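Local coordinates for malonyl CoA-acyl carrier protein transacylase (Bartonella henselae, PDB 3QAT) that probably transfers the malonyl group from malonyl-CoA to acyl carrier protein, supplying the extender unit for bacterial fatty acid biosynthesis, at residues A140-D145 / A194-L199. Sequence-based numbering, arbitrary orientation. Where two conformers were deposited one is given.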
ATOM      1  N   ALA A 140      -5.476  14.082  -7.014  1.00  9.30           N
ATOM      2  CA  ALA A 140      -6.346  13.569  -5.975  1.00  9.58           C
ATOM      3  C   ALA A 140      -7.693  14.251  -6.093  1.00  9.42           C
ATOM      4  O   ALA A 140      -7.784  15.479  -5.983  1.00 10.54           O
ATOM      5  CB  ALA A 140      -5.734  13.862  -4.577  1.00  9.86           C
ATOM      6  N   LEU A 141      -8.733  13.445  -6.303  1.00  9.54           N
ATOM      7  CA  LEU A 141     -10.099  13.965  -6.441  1.00  9.99           C
ATOM      8  C   LEU A 141     -10.960  13.506  -5.270  1.00 10.94           C
ATOM      9  O   LEU A 141     -10.804  12.390  -4.755  1.00 10.76           O
ATOM     10  CB  LEU A 141     -10.741  13.454  -7.742  1.00  9.83           C
ATOM     11  CG  LEU A 141      -9.913  13.570  -9.013  1.00 10.81           C
ATOM     12  CD1 LEU A 141     -10.702  12.930 -10.197  1.00 10.74           C
ATOM     13  CD2 LEU A 141      -9.441  15.013  -9.319  1.00 10.72           C
ATOM     14  N   ILE A 142     -11.869  14.377  -4.834  1.00 12.06           N
ATOM     15  CA  ILE A 142     -12.924  13.986  -3.900  1.00 13.87           C
ATOM     16  C   ILE A 142     -14.288  14.439  -4.407  1.00 14.77           C
ATOM     17  O   ILE A 142     -14.434  15.583  -4.860  1.00 14.76           O
ATOM     18  CB  ILE A 142     -12.722  14.600  -2.511  1.00 14.46           C
ATOM     19  CG1 ILE A 142     -11.351  14.216  -1.961  1.00 16.78           C
ATOM     20  CG2 ILE A 142     -13.812  14.082  -1.534  1.00 16.39           C
ATOM     21  CD1 ILE A 142     -11.039  14.924  -0.672  1.00 18.42           C
ATOM     22  N   GLY A 143     -15.253  13.520  -4.370  1.00 15.89           N
ATOM     23  CA  GLY A 143     -16.670  13.862  -4.555  1.00 17.84           C
ATOM     24  C   GLY A 143     -17.290  13.421  -5.859  1.00 19.90           C
ATOM     25  O   GLY A 143     -18.497  13.637  -6.084  1.00 20.87           O
ATOM     26  N   LEU A 144     -16.494  12.830  -6.745  1.00 19.75           N
ATOM     27  CA  LEU A 144     -17.020  12.274  -7.987  1.00 21.18           C
ATOM     28  C   LEU A 144     -16.961  10.754  -7.962  1.00 22.57           C
ATOM     29  O   LEU A 144     -15.956  10.181  -7.554  1.00 22.43           O
ATOM     30  CB  LEU A 144     -16.237  12.797  -9.200  1.00 21.40           C
ATOM     31  CG  LEU A 144     -16.178  14.319  -9.374  1.00 21.51           C
ATOM     32  CD1 LEU A 144     -15.297  14.696 -10.580  1.00 20.15           C
ATOM     33  CD2 LEU A 144     -17.593  14.927  -9.513  1.00 22.81           C
ATOM     34  N   ASP A 145     -18.029  10.097  -8.413  1.00 25.01           N
ATOM     35  CA  ASP A 145     -18.011   8.632  -8.412  1.00 27.02           C
ATOM     36  C   ASP A 145     -17.151   8.100  -9.557  1.00 27.51           C
ATOM     37  O   ASP A 145     -16.775   8.848 -10.463  1.00 27.86           O
ATOM     38  CB  ASP A 145     -19.432   8.023  -8.396  1.00 28.22           C
ATOM     39  CG  ASP A 145     -20.225   8.326  -9.645  1.00 31.49           C
ATOM     40  OD1 ASP A 145     -19.633   8.552 -10.724  1.00 35.27           O
ATOM     41  OD2 ASP A 145     -21.472   8.325  -9.557  1.00 37.44           O
ATOM     42  N   ALA A 194     -16.381  18.734  -8.286  1.00 16.39           N
ATOM     43  CA  ALA A 194     -15.619  17.963  -7.309  1.00 16.22           C
ATOM     44  C   ALA A 194     -15.403  18.807  -6.067  1.00 17.29           C
ATOM     45  O   ALA A 194     -15.142  20.015  -6.179  1.00 18.33           O
ATOM     46  CB  ALA A 194     -14.288  17.533  -7.885  1.00 15.30           C
ATOM     47  N   LYS A 195     -15.502  18.180  -4.885  1.00 17.64           N
ATOM     48  CA  LYS A 195     -15.220  18.889  -3.646  0.50 18.48           C
ATOM     49  C   LYS A 195     -13.739  19.259  -3.565  1.00 18.99           C
ATOM     50  O   LYS A 195     -13.398  20.334  -3.078  1.00 20.19           O
ATOM     51  CB  LYS A 195     -15.661  18.080  -2.418  0.50 18.91           C
ATOM     52  CG  LYS A 195     -17.177  17.851  -2.337  0.50 20.79           C
ATOM     53  CD  LYS A 195     -17.958  19.143  -2.627  0.50 23.72           C
ATOM     54  CE  LYS A 195     -19.313  19.181  -1.931  0.50 25.97           C
ATOM     55  NZ  LYS A 195     -19.221  19.771  -0.560  0.50 26.45           N
ATOM     56  N   ARG A 196     -12.881  18.376  -4.073  1.00 17.55           N
ATOM     57  CA  ARG A 196     -11.438  18.608  -4.132  1.00 17.17           C
ATOM     58  C   ARG A 196     -10.932  18.075  -5.457  1.00 15.16           C
ATOM     59  O   ARG A 196     -11.362  17.013  -5.890  1.00 14.54           O
ATOM     60  CB  ARG A 196     -10.724  17.849  -3.004  1.00 18.25           C
ATOM     61  CG  ARG A 196      -9.189  17.766  -3.194  1.00 21.35           C
ATOM     62  CD  ARG A 196      -8.501  17.036  -2.058  1.00 26.05           C
ATOM     63  NE  ARG A 196      -8.859  17.634  -0.772  1.00 25.80           N
ATOM     64  CZ  ARG A 196      -8.491  17.163   0.414  1.00 26.09           C
ATOM     65  NH1 ARG A 196      -7.735  16.063   0.505  1.00 24.75           N
ATOM     66  NH2 ARG A 196      -8.897  17.786   1.520  1.00 24.72           N
ATOM     67  N   ALA A 197     -10.023  18.811  -6.099  1.00 14.31           N
ATOM     68  CA  ALA A 197      -9.343  18.291  -7.289  1.00 13.19           C
ATOM     69  C   ALA A 197      -7.957  18.897  -7.314  1.00 13.65           C
ATOM     70  O   ALA A 197      -7.785  20.070  -7.652  1.00 14.69           O
ATOM     71  CB  ALA A 197     -10.131  18.631  -8.559  1.00 13.27           C
ATOM     72  N   VAL A 198      -6.968  18.112  -6.895  1.00 11.81           N
ATOM     73  CA  VAL A 198      -5.628  18.671  -6.696  1.00 11.82           C
ATOM     74  C   VAL A 198      -4.619  17.951  -7.572  1.00 10.78           C
ATOM     75  O   VAL A 198      -4.468  16.727  -7.484  1.00 10.28           O
ATOM     76  CB  VAL A 198      -5.189  18.553  -5.211  1.00 11.27           C
ATOM     77  CG1 VAL A 198      -3.738  19.014  -5.048  1.00 13.53           C
ATOM     78  CG2 VAL A 198      -6.106  19.386  -4.292  1.00 13.61           C
ATOM     79  N   LEU A 199      -3.932  18.718  -8.418  1.00 11.74           N
ATOM     80  CA  LEU A 199      -2.856  18.189  -9.266  1.00 11.99           C
ATOM     81  C   LEU A 199      -1.574  17.917  -8.480  1.00 12.34           C
ATOM     82  O   LEU A 199      -1.179  18.713  -7.622  1.00 12.73           O
ATOM     83  CB  LEU A 199      -2.580  19.174 -10.416  1.00 13.03           C
ATOM     84  CG  LEU A 199      -1.633  18.733 -11.543  1.00 13.15           C
ATOM     85  CD1 LEU A 199      -2.183  17.514 -12.320  1.00 13.03           C
ATOM     86  CD2 LEU A 199      -1.420  19.938 -12.475  1.00 14.90           C
TER
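Ile142 and Arg196 face each other as an antiparallel hydrogen-bonded pair, and their side chains lie across one another on the same side of the sheet. The arginine side chain begins at Arg196 CB, which rests 3.8 Å from Ile142 CG1. Its CG, set anti to the backbone N (chi1 166°), passes within 3.9 Å of Ala140 O. CD comes down on the isoleucine tip, 3.6 Å from Ile142 CD1. There the chain bends at chi3 (-54°), which brings the flat end over the same methyl: NE is 3.5 Å from Ile142 CD1, and CZ and NH1 are hardly farther. The methyl thus lies over one face of the guanidinium, off centre toward its rim.

Underneath, the backbones pair through Ala140 and Val198, each N bonded to the other's O, and through Ile142 N to Arg196 O. At the far end Ile142 O takes two donors, a long bond from Arg196 N (3.3 Å) and a weak, bent one from Lys195 N (2.8 Å). Lys195 and Arg196 both face Ile142, a classic beta bulge where strand 196-200 begins.

On the other side of the sheet, Leu141 CD2 meets Ala197 CB at 3.8 Å; past the strand end, Leu144 packs on the Ala194 methyl. Both leucines also reach Ala189 of helix 179-191 and Val149 of helix 146-155. Strand 196-200 forms an outer edge of the mixed sheet, with strand 136-142 between it and strand 172-176, and the two helices cover the Leu141 face, consistent with the ferredoxin-like small subdomain of malonyl transacylases.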